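Local structure of tyrosinase (Aspergillus oryzae, 6JU8) at residues R66-H71 with I371-H376; F95-N100 with P104-V109; R289-G294 with K450-L455; Y439-T442 with R447-K450. The protein probably catalyses the oxidation of L-tyrosine and L-dopa to L-dopaquinone by molecular oxygen at a pair of copper ions. The protein carries 1 engineered substitution. One frame throughout, in Å; residues are numbered along the deposited sequence.

Interaction 1: R66-H71 with I371-H376. With CU (copper (II) ion), chain D; CU (copper (II) ion), chain C.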
loop_
_atom_site.group_PDB
_atom_site.type_symbol
_atom_site.label_atom_id
_atom_site.label_comp_id
_atom_site.label_asym_id
_atom_site.label_seq_id
_atom_site.Cartn_x
_atom_site.Cartn_y
_atom_site.Cartn_z
ATOM N N ARG A 66 15.264 -10.195 -16.220
ATOM C CA ARG A 66 15.860 -11.452 -16.665
ATOM C C ARG A 66 16.530 -12.200 -15.528
ATOM O O ARG A 66 16.535 -13.441 -15.527
ATOM C CB ARG A 66 16.836 -11.184 -17.808
ATOM C CG ARG A 66 16.199 -10.678 -19.090
ATOM C CD ARG A 66 15.380 -11.733 -19.825
ATOM N NE ARG A 66 16.121 -12.970 -20.087
ATOM C CZ ARG A 66 17.032 -13.113 -21.030
ATOM N NH1 ARG A 66 17.375 -12.092 -21.816
ATOM N NH2 ARG A 66 17.664 -14.281 -21.190
ATOM N N LEU A 67 17.130 -11.512 -14.563
ATOM C CA LEU A 67 17.691 -12.197 -13.397
ATOM C C LEU A 67 16.616 -12.859 -12.550
ATOM O O LEU A 67 16.754 -14.035 -12.178
ATOM C CB LEU A 67 18.483 -11.194 -12.543
ATOM C CG LEU A 67 19.746 -10.671 -13.228
ATOM C CD1 LEU A 67 20.306 -9.504 -12.439
ATOM C CD2 LEU A 67 20.776 -11.799 -13.341
ATOM N N ALA A 68 15.517 -12.148 -12.289
ATOM C CA ALA A 68 14.365 -12.752 -11.627
ATOM C C ALA A 68 13.782 -13.894 -12.453
ATOM O O ALA A 68 13.289 -14.890 -11.915
ATOM C CB ALA A 68 13.306 -11.698 -11.379
ATOM N N GLY A 69 13.853 -13.782 -13.782
ATOM C CA GLY A 69 13.304 -14.806 -14.652
ATOM C C GLY A 69 14.055 -16.110 -14.564
ATOM O O GLY A 69 13.510 -17.157 -14.921
ATOM N N ILE A 70 15.290 -16.118 -14.064
ATOM C CA ILE A 70 15.996 -17.401 -13.901
ATOM C C ILE A 70 15.204 -18.336 -13.031
ATOM O O ILE A 70 15.170 -19.553 -13.260
ATOM C CB ILE A 70 17.396 -17.136 -13.291
ATOM C CG1 ILE A 70 18.314 -16.423 -14.294
ATOM C CG2 ILE A 70 18.012 -18.436 -12.808
ATOM C CD1 ILE A 70 19.570 -15.841 -13.697
ATOM N N HIS A 71 14.596 -17.793 -11.982
ATOM C CA HIS A 71 13.965 -18.602 -10.939
ATOM C C HIS A 71 12.747 -19.357 -11.466
ATOM O O HIS A 71 12.538 -20.502 -11.096
ATOM C CB HIS A 71 13.563 -17.667 -9.805
ATOM C CG HIS A 71 13.038 -18.312 -8.574
ATOM N ND1 HIS A 71 11.679 -18.294 -8.301
ATOM C CD2 HIS A 71 13.625 -18.984 -7.567
ATOM C CE1 HIS A 71 11.489 -18.931 -7.140
ATOM N NE2 HIS A 71 12.642 -19.356 -6.675
ATOM N N ILE A 371 12.037 -8.111 -2.262
ATOM C CA ILE A 371 12.303 -8.767 -0.986
ATOM C C ILE A 371 12.733 -10.225 -1.149
ATOM O O ILE A 371 13.342 -10.793 -0.232
ATOM C CB ILE A 371 11.102 -8.673 -0.025
ATOM C CG1 ILE A 371 11.569 -8.856 1.427
ATOM C CG2 ILE A 371 9.989 -9.626 -0.425
ATOM C CD1 ILE A 371 10.473 -8.712 2.461
ATOM N N PHE A 372 12.414 -10.861 -2.274
ATOM C CA PHE A 372 12.824 -12.234 -2.553
ATOM C C PHE A 372 14.290 -12.435 -2.187
ATOM O O PHE A 372 14.686 -13.410 -1.535
ATOM C CB PHE A 372 12.615 -12.547 -4.042
ATOM C CG PHE A 372 13.155 -13.895 -4.454
ATOM C CD1 PHE A 372 14.480 -14.023 -4.858
ATOM C CD2 PHE A 372 12.328 -15.017 -4.434
ATOM C CE1 PHE A 372 14.974 -15.271 -5.220
ATOM C CE2 PHE A 372 12.799 -16.250 -4.809
ATOM C CZ PHE A 372 14.127 -16.357 -5.209
ATOM N N TRP A 373 15.142 -11.531 -2.654
ATOM C CA TRP A 373 16.582 -11.707 -2.545
ATOM C C TRP A 373 17.057 -11.527 -1.114
ATOM O O TRP A 373 18.029 -12.141 -0.696
ATOM C CB TRP A 373 17.239 -10.673 -3.468
ATOM C CG TRP A 373 16.669 -10.687 -4.861
ATOM C CD1 TRP A 373 15.662 -9.892 -5.350
ATOM C CD2 TRP A 373 17.083 -11.522 -5.957
ATOM N NE1 TRP A 373 15.414 -10.194 -6.673
ATOM C CE2 TRP A 373 16.285 -11.187 -7.067
ATOM C CE3 TRP A 373 18.062 -12.527 -6.108
ATOM C CZ2 TRP A 373 16.434 -11.811 -8.303
ATOM C CZ3 TRP A 373 18.204 -13.151 -7.342
ATOM C CH2 TRP A 373 17.386 -12.791 -8.440
ATOM N N LEU A 374 16.364 -10.658 -0.380
ATOM C CA LEU A 374 16.688 -10.419 1.038
ATOM C C LEU A 374 16.277 -11.592 1.904
ATOM O O LEU A 374 17.017 -11.994 2.810
ATOM C CB LEU A 374 15.991 -9.133 1.485
ATOM C CG LEU A 374 16.241 -7.884 0.646
ATOM C CD1 LEU A 374 15.462 -6.710 1.228
ATOM C CD2 LEU A 374 17.721 -7.542 0.513
ATOM N N HIS A 375 15.129 -12.172 1.573
ATOM C CA HIS A 375 14.717 -13.443 2.185
ATOM C C HIS A 375 15.748 -14.525 1.907
ATOM O O HIS A 375 16.226 -15.225 2.818
ATOM C CB HIS A 375 13.344 -13.824 1.618
ATOM C CG HIS A 375 12.799 -15.115 2.124
ATOM N ND1 HIS A 375 12.854 -15.490 3.448
ATOM C CD2 HIS A 375 12.118 -16.091 1.447
ATOM C CE1 HIS A 375 12.250 -16.670 3.555
ATOM N NE2 HIS A 375 11.795 -17.068 2.368
ATOM N N HIS A 376 16.106 -14.701 0.615
ATOM C CA HIS A 376 17.070 -15.757 0.320
ATOM C C HIS A 376 18.449 -15.455 0.869
ATOM O O HIS A 376 19.193 -16.391 1.170
ATOM C CB HIS A 376 17.105 -16.029 -1.199
ATOM C CG HIS A 376 16.066 -17.095 -1.481
ATOM N ND1 HIS A 376 16.314 -18.413 -1.162
ATOM C CD2 HIS A 376 14.776 -17.033 -1.872
ATOM C CE1 HIS A 376 15.230 -19.126 -1.414
ATOM N NE2 HIS A 376 14.258 -18.306 -1.855
HETATM CU CU CU D . 12.433 -18.646 -1.952
HETATM CU CU CU C . 13.633 -20.632 -5.289
HETATM O O HOH W 1 12.587 -19.747 -3.933
#

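Interaction 2: F95-N100 with P104-V109. Engineered in segment 95-100: Ala96 (natural residue Cys). With CU (copper (II) ion), chain C.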
loop_
_atom_site.group_PDB
_atom_site.type_symbol
_atom_site.label_atom_id
_atom_site.label_comp_id
_atom_site.label_asym_id
_atom_site.label_seq_id
_atom_site.Cartn_x
_atom_site.Cartn_y
_atom_site.Cartn_z
ATOM N N PHE A 95 14.633 -22.612 -13.483
ATOM C CA PHE A 95 15.866 -23.313 -13.127
ATOM C C PHE A 95 15.937 -23.578 -11.634
ATOM O O PHE A 95 16.776 -24.366 -11.201
ATOM C CB PHE A 95 17.093 -22.495 -13.526
ATOM C CG PHE A 95 17.270 -22.369 -15.023
ATOM C CD1 PHE A 95 17.740 -23.460 -15.732
ATOM C CD2 PHE A 95 17.031 -21.191 -15.714
ATOM C CE1 PHE A 95 17.939 -23.379 -17.101
ATOM C CE2 PHE A 95 17.203 -21.093 -17.092
ATOM C CZ PHE A 95 17.701 -22.196 -17.771
ATOM N N ALA A 96 15.168 -22.842 -10.840
ATOM C CA ALA A 96 15.288 -22.923 -9.399
ATOM C C ALA A 96 15.054 -24.352 -8.920
ATOM O O ALA A 96 14.177 -25.053 -9.436
ATOM C CB ALA A 96 14.281 -21.996 -8.736
ATOM N N VAL A 97 15.838 -24.737 -7.923
ATOM C CA VAL A 97 15.644 -26.036 -7.285
ATOM C C VAL A 97 14.750 -25.893 -6.061
ATOM O O VAL A 97 15.103 -25.191 -5.112
ATOM C CB VAL A 97 16.975 -26.666 -6.831
ATOM C CG1 VAL A 97 16.680 -27.925 -6.029
ATOM C CG2 VAL A 97 17.849 -26.981 -8.037
ATOM N N HIS A 98 13.597 -26.547 -6.104
ATOM C CA HIS A 98 12.694 -26.695 -4.968
ATOM C C HIS A 98 12.431 -28.174 -4.733
ATOM O O HIS A 98 12.420 -28.961 -5.696
ATOM C CB HIS A 98 11.385 -25.916 -5.206
ATOM C CG HIS A 98 11.660 -24.447 -5.348
ATOM N ND1 HIS A 98 11.490 -23.795 -6.553
ATOM C CD2 HIS A 98 12.109 -23.506 -4.481
ATOM C CE1 HIS A 98 11.786 -22.523 -6.401
ATOM N NE2 HIS A 98 12.195 -22.304 -5.161
ATOM N N ASN A 99 12.233 -28.538 -3.481
ATOM C CA ASN A 99 11.932 -29.928 -3.102
ATOM C C ASN A 99 13.054 -30.854 -3.553
ATOM O O ASN A 99 12.812 -31.985 -3.982
ATOM C CB ASN A 99 10.593 -30.415 -3.666
ATOM C CG ASN A 99 10.089 -31.650 -2.952
ATOM O OD1 ASN A 99 10.121 -31.742 -1.723
ATOM N ND2 ASN A 99 9.629 -32.652 -3.709
ATOM N N ASN A 100 14.298 -30.391 -3.439
ATOM C CA ASN A 100 15.454 -31.286 -3.513
ATOM C C ASN A 100 16.550 -30.765 -2.606
ATOM O O ASN A 100 16.538 -29.592 -2.214
ATOM C CB ASN A 100 15.945 -31.417 -4.953
ATOM C CG ASN A 100 16.697 -32.702 -5.232
ATOM O OD1 ASN A 100 16.875 -33.551 -4.344
ATOM N ND2 ASN A 100 17.140 -32.843 -6.473
ATOM N N PRO A 104 19.319 -25.400 -0.942
ATOM C CA PRO A 104 20.140 -24.306 -0.381
ATOM C C PRO A 104 21.296 -23.916 -1.274
ATOM O O PRO A 104 21.699 -22.740 -1.283
ATOM C CB PRO A 104 20.663 -24.905 0.939
ATOM C CG PRO A 104 19.676 -25.998 1.263
ATOM C CD PRO A 104 19.319 -26.606 -0.080
ATOM N N THR A 105 21.891 -24.889 -1.993
ATOM C CA THR A 105 23.106 -24.531 -2.744
ATOM C C THR A 105 22.772 -23.859 -4.057
ATOM O O THR A 105 23.457 -22.903 -4.475
ATOM C CB THR A 105 24.000 -25.771 -2.940
ATOM O OG1 THR A 105 23.152 -26.813 -3.431
ATOM C CG2 THR A 105 24.604 -26.187 -1.600
ATOM N N TRP A 106 21.691 -24.296 -4.714
ATOM C CA TRP A 106 21.262 -23.542 -5.915
ATOM C C TRP A 106 21.022 -22.096 -5.539
ATOM O O TRP A 106 21.470 -21.156 -6.218
ATOM C CB TRP A 106 20.001 -24.208 -6.528
ATOM C CG TRP A 106 19.676 -23.554 -7.846
ATOM C CD1 TRP A 106 20.116 -23.975 -9.072
ATOM C CD2 TRP A 106 18.883 -22.394 -8.071
ATOM N NE1 TRP A 106 19.645 -23.137 -10.071
ATOM C CE2 TRP A 106 18.889 -22.158 -9.464
ATOM C CE3 TRP A 106 18.181 -21.512 -7.229
ATOM C CZ2 TRP A 106 18.211 -21.080 -10.039
ATOM C CZ3 TRP A 106 17.505 -20.451 -7.806
ATOM C CH2 TRP A 106 17.523 -20.232 -9.201
ATOM N N HIS A 107 20.285 -21.865 -4.435
ATOM C CA HIS A 107 19.974 -20.487 -4.063
ATOM C C HIS A 107 21.189 -19.739 -3.557
ATOM O O HIS A 107 21.246 -18.506 -3.750
ATOM C CB HIS A 107 18.828 -20.464 -3.037
ATOM C CG HIS A 107 17.510 -20.794 -3.653
ATOM N ND1 HIS A 107 17.029 -22.086 -3.832
ATOM C CD2 HIS A 107 16.548 -19.997 -4.175
ATOM C CE1 HIS A 107 15.831 -22.044 -4.415
ATOM N NE2 HIS A 107 15.517 -20.783 -4.647
ATOM N N ARG A 108 22.191 -20.403 -2.982
ATOM C CA ARG A 108 23.418 -19.731 -2.577
ATOM C C ARG A 108 24.054 -19.082 -3.795
ATOM O O ARG A 108 24.489 -17.919 -3.739
ATOM C CB ARG A 108 24.370 -20.731 -1.910
ATOM C CG ARG A 108 25.740 -20.106 -1.580
ATOM C CD ARG A 108 26.526 -20.949 -0.573
ATOM N NE ARG A 108 25.941 -20.857 0.758
ATOM C CZ ARG A 108 26.236 -21.611 1.798
ATOM N NH1 ARG A 108 27.160 -22.567 1.753
ATOM N NH2 ARG A 108 25.586 -21.408 2.946
ATOM N N VAL A 109 24.126 -19.827 -4.911
ATOM C CA VAL A 109 24.724 -19.263 -6.128
ATOM C C VAL A 109 23.846 -18.159 -6.687
ATOM O O VAL A 109 24.346 -17.109 -7.139
ATOM C CB VAL A 109 24.969 -20.367 -7.173
ATOM C CG1 VAL A 109 25.623 -19.769 -8.429
ATOM C CG2 VAL A 109 25.862 -21.497 -6.662
HETATM CU CU CU C . 13.633 -20.632 -5.289
HETATM O O HOH W 1 12.587 -19.747 -3.933
#

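Interaction 3: R289-G294 with K450-L455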
loop_
_atom_site.group_PDB
_atom_site.type_symbol
_atom_site.label_atom_id
_atom_site.label_comp_id
_atom_site.label_asym_id
_atom_site.label_seq_id
_atom_site.Cartn_x
_atom_site.Cartn_y
_atom_site.Cartn_z
ATOM N N ARG A 289 14.634 -23.666 16.690
ATOM C CA ARG A 289 14.673 -25.131 16.676
ATOM C C ARG A 289 15.479 -25.634 15.476
ATOM O O ARG A 289 16.207 -26.620 15.577
ATOM C CB ARG A 289 13.227 -25.639 16.604
ATOM C CG ARG A 289 12.463 -25.436 17.914
ATOM C CD ARG A 289 11.020 -25.911 17.757
ATOM N NE ARG A 289 10.256 -25.609 18.965
ATOM C CZ ARG A 289 9.281 -26.338 19.465
ATOM N NH1 ARG A 289 8.881 -27.452 18.868
ATOM N NH2 ARG A 289 8.678 -25.943 20.576
ATOM N N LEU A 290 15.362 -24.976 14.323
ATOM C CA LEU A 290 16.108 -25.383 13.131
ATOM C C LEU A 290 17.597 -25.361 13.393
ATOM O O LEU A 290 18.342 -26.244 12.959
ATOM C CB LEU A 290 15.801 -24.448 11.957
ATOM C CG LEU A 290 16.579 -24.784 10.668
ATOM C CD1 LEU A 290 16.125 -26.097 10.064
ATOM C CD2 LEU A 290 16.443 -23.640 9.668
ATOM N N LEU A 291 18.047 -24.314 14.085
ATOM C CA LEU A 291 19.471 -24.090 14.281
ATOM C C LEU A 291 20.046 -24.861 15.455
ATOM O O LEU A 291 21.286 -24.965 15.546
ATOM C CB LEU A 291 19.726 -22.580 14.481
ATOM C CG LEU A 291 19.313 -21.686 13.314
ATOM C CD1 LEU A 291 19.540 -20.233 13.656
ATOM C CD2 LEU A 291 20.047 -22.067 12.016
ATOM N N THR A 292 19.201 -25.384 16.352
ATOM C CA THR A 292 19.720 -25.969 17.583
ATOM C C THR A 292 19.322 -27.426 17.778
ATOM O O THR A 292 19.838 -28.046 18.717
ATOM C CB THR A 292 19.244 -25.177 18.816
ATOM O OG1 THR A 292 17.813 -25.176 18.871
ATOM C CG2 THR A 292 19.742 -23.741 18.756
ATOM N N THR A 293 18.444 -27.984 16.960
ATOM C CA THR A 293 18.057 -29.392 17.127
ATOM C C THR A 293 19.217 -30.289 16.743
ATOM O O THR A 293 19.711 -30.233 15.621
ATOM C CB THR A 293 16.807 -29.726 16.295
ATOM O OG1 THR A 293 15.672 -28.997 16.790
ATOM C CG2 THR A 293 16.453 -31.206 16.395
ATOM N N GLY A 294 19.701 -31.138 17.644
ATOM C CA GLY A 294 20.859 -31.955 17.302
ATOM C C GLY A 294 20.531 -33.195 16.511
ATOM O O GLY A 294 19.385 -33.642 16.456
ATOM N N LYS A 450 25.838 -19.017 21.491
ATOM C CA LYS A 450 25.329 -17.939 22.327
ATOM C C LYS A 450 24.539 -16.922 21.507
ATOM O O LYS A 450 23.454 -16.482 21.907
ATOM C CB LYS A 450 26.477 -17.238 23.052
ATOM N N GLU A 451 25.074 -16.523 20.346
ATOM C CA GLU A 451 24.378 -15.552 19.509
ATOM C C GLU A 451 23.046 -16.106 19.022
ATOM O O GLU A 451 22.055 -15.386 18.983
ATOM C CB GLU A 451 25.279 -15.132 18.348
ATOM C CG GLU A 451 24.677 -14.002 17.535
ATOM C CD GLU A 451 25.628 -13.292 16.585
ATOM O OE1 GLU A 451 26.871 -13.449 16.711
ATOM O OE2 GLU A 451 25.107 -12.522 15.739
ATOM N N ILE A 452 22.987 -17.386 18.651
ATOM C CA ILE A 452 21.692 -17.969 18.241
ATOM C C ILE A 452 20.675 -17.846 19.358
ATOM O O ILE A 452 19.483 -17.514 19.132
ATOM C CB ILE A 452 21.876 -19.456 17.871
ATOM C CG1 ILE A 452 22.724 -19.633 16.609
ATOM C CG2 ILE A 452 20.546 -20.189 17.776
ATOM C CD1 ILE A 452 23.252 -21.028 16.387
ATOM N N SER A 453 21.106 -18.147 20.589
ATOM C CA SER A 453 20.222 -18.021 21.751
ATOM C C SER A 453 19.829 -16.580 22.009
ATOM O O SER A 453 18.661 -16.266 22.266
ATOM C CB SER A 453 20.927 -18.637 22.967
ATOM O OG SER A 453 20.166 -18.535 24.159
ATOM N N ASP A 454 20.784 -15.663 21.904
ATOM C CA ASP A 454 20.458 -14.259 22.109
ATOM C C ASP A 454 19.405 -13.748 21.126
ATOM O O ASP A 454 18.504 -12.992 21.472
ATOM C CB ASP A 454 21.721 -13.408 21.971
ATOM C CG ASP A 454 22.661 -13.506 23.150
ATOM O OD1 ASP A 454 22.285 -14.119 24.167
ATOM O OD2 ASP A 454 23.777 -12.955 23.030
ATOM N N LEU A 455 19.554 -14.108 19.859
ATOM C CA LEU A 455 18.653 -13.616 18.822
ATOM C C LEU A 455 17.329 -14.353 18.777
ATOM O O LEU A 455 16.284 -13.719 18.550
ATOM C CB LEU A 455 19.337 -13.729 17.446
ATOM C CG LEU A 455 20.531 -12.808 17.182
ATOM C CD1 LEU A 455 21.252 -13.199 15.901
ATOM C CD2 LEU A 455 20.055 -11.356 17.056
#

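Interaction 4: Y439-T442 with R447-K450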
loop_
_atom_site.group_PDB
_atom_site.type_symbol
_atom_site.label_atom_id
_atom_site.label_comp_id
_atom_site.label_asym_id
_atom_site.label_seq_id
_atom_site.Cartn_x
_atom_site.Cartn_y
_atom_site.Cartn_z
ATOM N N TYR A 439 29.068 -13.767 7.141
ATOM C CA TYR A 439 28.061 -13.245 8.061
ATOM C C TYR A 439 28.715 -12.987 9.414
ATOM O O TYR A 439 29.564 -13.767 9.843
ATOM C CB TYR A 439 26.905 -14.247 8.231
ATOM C CG TYR A 439 26.255 -14.549 6.893
ATOM C CD1 TYR A 439 25.383 -13.618 6.324
ATOM C CD2 TYR A 439 26.529 -15.739 6.217
ATOM C CE1 TYR A 439 24.777 -13.866 5.100
ATOM C CE2 TYR A 439 25.928 -15.991 4.988
ATOM C CZ TYR A 439 25.062 -15.055 4.436
ATOM O OH TYR A 439 24.458 -15.276 3.211
ATOM N N ALA A 440 28.323 -11.929 10.100
ATOM C CA ALA A 440 28.901 -11.688 11.425
ATOM C C ALA A 440 28.767 -12.904 12.338
ATOM O O ALA A 440 29.700 -13.252 13.074
ATOM C CB ALA A 440 28.255 -10.499 12.114
ATOM N N ILE A 441 27.598 -13.528 12.295
ATOM C CA ILE A 441 27.334 -14.633 13.202
ATOM C C ILE A 441 28.228 -15.841 12.967
ATOM O O ILE A 441 28.355 -16.626 13.923
ATOM C CB ILE A 441 25.853 -15.020 13.147
ATOM C CG1 ILE A 441 25.452 -15.910 14.330
ATOM C CG2 ILE A 441 25.479 -15.666 11.823
ATOM C CD1 ILE A 441 23.938 -15.952 14.510
ATOM N N THR A 442 28.808 -15.964 11.780
ATOM C CA THR A 442 29.694 -17.102 11.481
ATOM C C THR A 442 31.164 -16.724 11.600
ATOM O O THR A 442 32.044 -17.522 11.269
ATOM C CB THR A 442 29.420 -17.736 10.110
ATOM O OG1 THR A 442 29.342 -16.768 9.053
ATOM C CG2 THR A 442 28.060 -18.424 10.112
ATOM N N ARG A 447 31.371 -18.183 19.563
ATOM C CA ARG A 447 30.309 -17.261 19.949
ATOM C C ARG A 447 28.969 -17.678 19.374
ATOM O O ARG A 447 27.910 -17.210 19.795
ATOM C CB ARG A 447 30.693 -15.867 19.420
ATOM C CG ARG A 447 29.841 -14.722 20.001
ATOM C CD ARG A 447 30.511 -13.421 19.569
ATOM N NE ARG A 447 29.776 -12.226 20.004
ATOM C CZ ARG A 447 30.390 -11.061 20.152
ATOM N NH1 ARG A 447 31.680 -10.911 19.905
ATOM N NH2 ARG A 447 29.701 -10.015 20.543
ATOM N N ILE A 448 28.985 -18.530 18.346
ATOM C CA ILE A 448 27.765 -18.704 17.548
ATOM C C ILE A 448 26.602 -19.268 18.334
ATOM O O ILE A 448 25.447 -18.841 18.125
ATOM C CB ILE A 448 28.059 -19.496 16.262
ATOM C CG1 ILE A 448 26.873 -19.427 15.292
ATOM C CG2 ILE A 448 28.485 -20.932 16.487
ATOM C CD1 ILE A 448 27.197 -19.914 13.911
ATOM N N ARG A 449 26.829 -20.232 19.223
ATOM C CA ARG A 449 25.688 -20.851 19.911
ATOM C C ARG A 449 25.025 -19.857 20.843
ATOM O O ARG A 449 23.808 -19.777 20.999
ATOM C CB ARG A 449 26.139 -22.140 20.599
ATOM C CG ARG A 449 26.568 -23.200 19.584
ATOM C CD ARG A 449 26.545 -24.579 20.242
ATOM N NE ARG A 449 26.346 -25.621 19.247
ATOM C CZ ARG A 449 25.199 -26.260 19.030
ATOM N NH1 ARG A 449 24.114 -25.974 19.740
ATOM N NH2 ARG A 449 25.143 -27.191 18.094
ATOM N N LYS A 450 25.838 -19.017 21.491
ATOM C CA LYS A 450 25.329 -17.939 22.327
ATOM C C LYS A 450 24.539 -16.922 21.507
ATOM O O LYS A 450 23.454 -16.482 21.907
ATOM C CB LYS A 450 26.477 -17.238 23.052
#

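Interaction 1: R66-H71 with I371-H376
His71 (chi1 -173°) and Phe372 (chi1 174°) both place CG opposite the backbone N, and their rings meet between two segments three hundred residues apart. Residues 66-71 and residues 371-376 of helix 371-389 belong to the common central domain of tyrosinase, the di-copper catalytic part of the longer protein, and the contact illustrates how packing and metal binding are combined in one core. Phe372 turns its edge toward the face of His71, a T-shaped pair with planes at 70° and centroids 4.8 Å apart. The touching atom is Phe372 CZ, 3.6 Å from His71 CD2 and nearer the rim of the imidazole than its middle. Beside this contact His71 NE2 binds one copper at 2.1 Å, in a site completed by His98 and His107. Within the helix, CD2 of His376 lies over a face of the phenyl ring, and His376 NE2 binds the other copper, together with His332 and His336. Phe372 thus touches one ligand of each metal, its edge on His71 and a face under His376, and probably helps to hold both imidazoles in their rotation.

Farther from the metals Trp373 supplies the second patch. Its six-membered ring points edge-on at helix 64-69, CZ2 lying 4.0 Å from Ala68 CA, while its NE1 is hydrogen-bonded to the hydroxyl of Tyr64. The edge also faces Leu67 O, a carbonyl oxygen that accepts a hydrogen bond from Tyr110. Between the metals one water links the sites, its oxygen 1.9 Å from the copper held by His71 and 2.3 Å from the copper held by His376.

Interaction 2: F95-N100 with P104-V109
From Ala96 to His98 the backbone is extended and passes along the start of helix 103-129, Val97 CA coming within 6.3 Å of Trp106 CA; at Asn99 a positive phi of 59°, in the left-handed region, breaks the extended run. This short excursion, a loop feeding directly into a helix, gives one copper two of its three histidines from within ten residues of sequence.

Trp106 lies flat against the extended loop. Ala96 CA, in a residue engineered from the natural cysteine, sits 3.4 Å from the centroid of the six-membered ring and only 9° off its normal, a CH-pi contact. Val97 extends the cover, its CG2 reaching Trp106 CB at 3.8 Å. The indole NE1 passes close to Phe95 O at an angle too poor for a bond and is satisfied instead by Arg409 O.

His107 comes in beside the indole, with Trp106 CE3 above the centre of the imidazole. With CG anti to the carbonyl carbon (chi1 -73°), the ring reaches across to the metal, and Phe103 O accepts from ND1 and probably limits its rotation. Val97 O meets the ring edge at CE1, 3.3 Å away, and is a buried carbonyl oxygen for which the model offers no hydrogen-bond partner. His98 NE2 and His107 NE2 bind the copper at 2.2 and 2.0 Å, and His71 completes the set.

Around the loop, His98 touches Glu329 of helix 328-340, while Pro104 and Arg108 pack on Thr383 of helix 371-389, where Arg108 also forms a salt bridge with Asp380.

Interaction 3: R289-G294 with K450-L455
Ile452 meets both Thr292 and Leu291 through a single methyl group. Its CG2 lies 3.8 Å from Thr292 CG2, methyl against methyl, the two side chains running antiparallel past one another, and 4.2 Å from Leu291 CB. The result is a small helix-helix contact: the last turn of helix 283-292 rests against helix 448-456, and the backbones approach to 7.6 Å between Leu291 CA and Ile452 CA.

Just behind these methyls, polar groups probably help to set the positions. Thr292 turns OG1 back to Phe288 O, a bond within its own helix that leaves CG2 to face Ile452; a chi1 of 59° serves both ends. One residue later the chain leaves the helix, and Thr293 closes that end by giving both OG1 (2.7 Å) and N (3.0 Å) to Arg289 O, the two donors arriving from opposite faces of the carbonyl plane. The guanidinium of Arg289 points elsewhere and is held by salt bridges to Asp285 and Asp278.

Farther out, helix 371-389 joins the two partners: Ile385 touches both Leu291 and Ile452, and Leu382 adds to the cover on Leu291. Leu290 packs instead on Leu328 and Ile331 of helix 328-340. Across the interface itself the contact is wholly aliphatic, so it depends on shape and exclusion of water and imposes little directional demand, while the hydrogen bonds of Thr292 and Thr293 stay within helix 283-292 and its end.

Interaction 4: Y439-T442 with R447-K450
Ile441 and Ile448 make the close part of this contact, crossing at about a right angle where the chain doubles back to begin helix 448-456. With CG1 trans to its own nitrogen (chi1 -168°), Ile448 brings that branch up to the carbonyl oxygen of Ile441: CG1 and CD1 both come to 3.5 Å from Ile441 O, and the two CG1 atoms are 3.9 Å apart. Thr442 closes the end more lightly, its CG2 being 4.2 Å from Ile448 CD1. A turn shapes this side, with Thr442 N hydrogen-bonded to Tyr439 O at 3.0 Å, and the hydroxyl of Thr442 is hydrogen-bonded to Asp438.

The other side is loose. Ala440, Arg447 and Arg449 are exposed. The buried isoleucine pair is well defined, whereas this outer side is partly disordered: Arg449 was deposited in two conformers, and Lys450 could be modelled no farther than CB.

This plain structural packing lies far from the copper ions and joins the last helix of this chain, 448-456, to the loop before it. Both lean on helix 371-389, where Ile441 touches Ile385, Thr442 touches Thr388 and Ile448 touches Val389, while Tyr439 OH is hydrogen-bonded to Asp380 of the same helix.

In the fold
Interactions 1 and 2 form one active site: their centres are 12 Å apart, both include ligands of the same copper, and the bridging water is common to them. They also touch directly, His376 CE1 lying 3.2 Å from His107 CD2, so ligands of different metals are packed together. Interaction 2 is nested within the long chain excursion that interaction 1 closes. Interactions 3 and 4 form a second pair with centres 10 Å apart, on helix 448-456, where Glu451 CD approaches Ile441 CG1 to 3.5 Å. Their centres lie about 24 to 27 Å from those of the copper contacts, yet helix 371-389, which carries His376, reaches both regions.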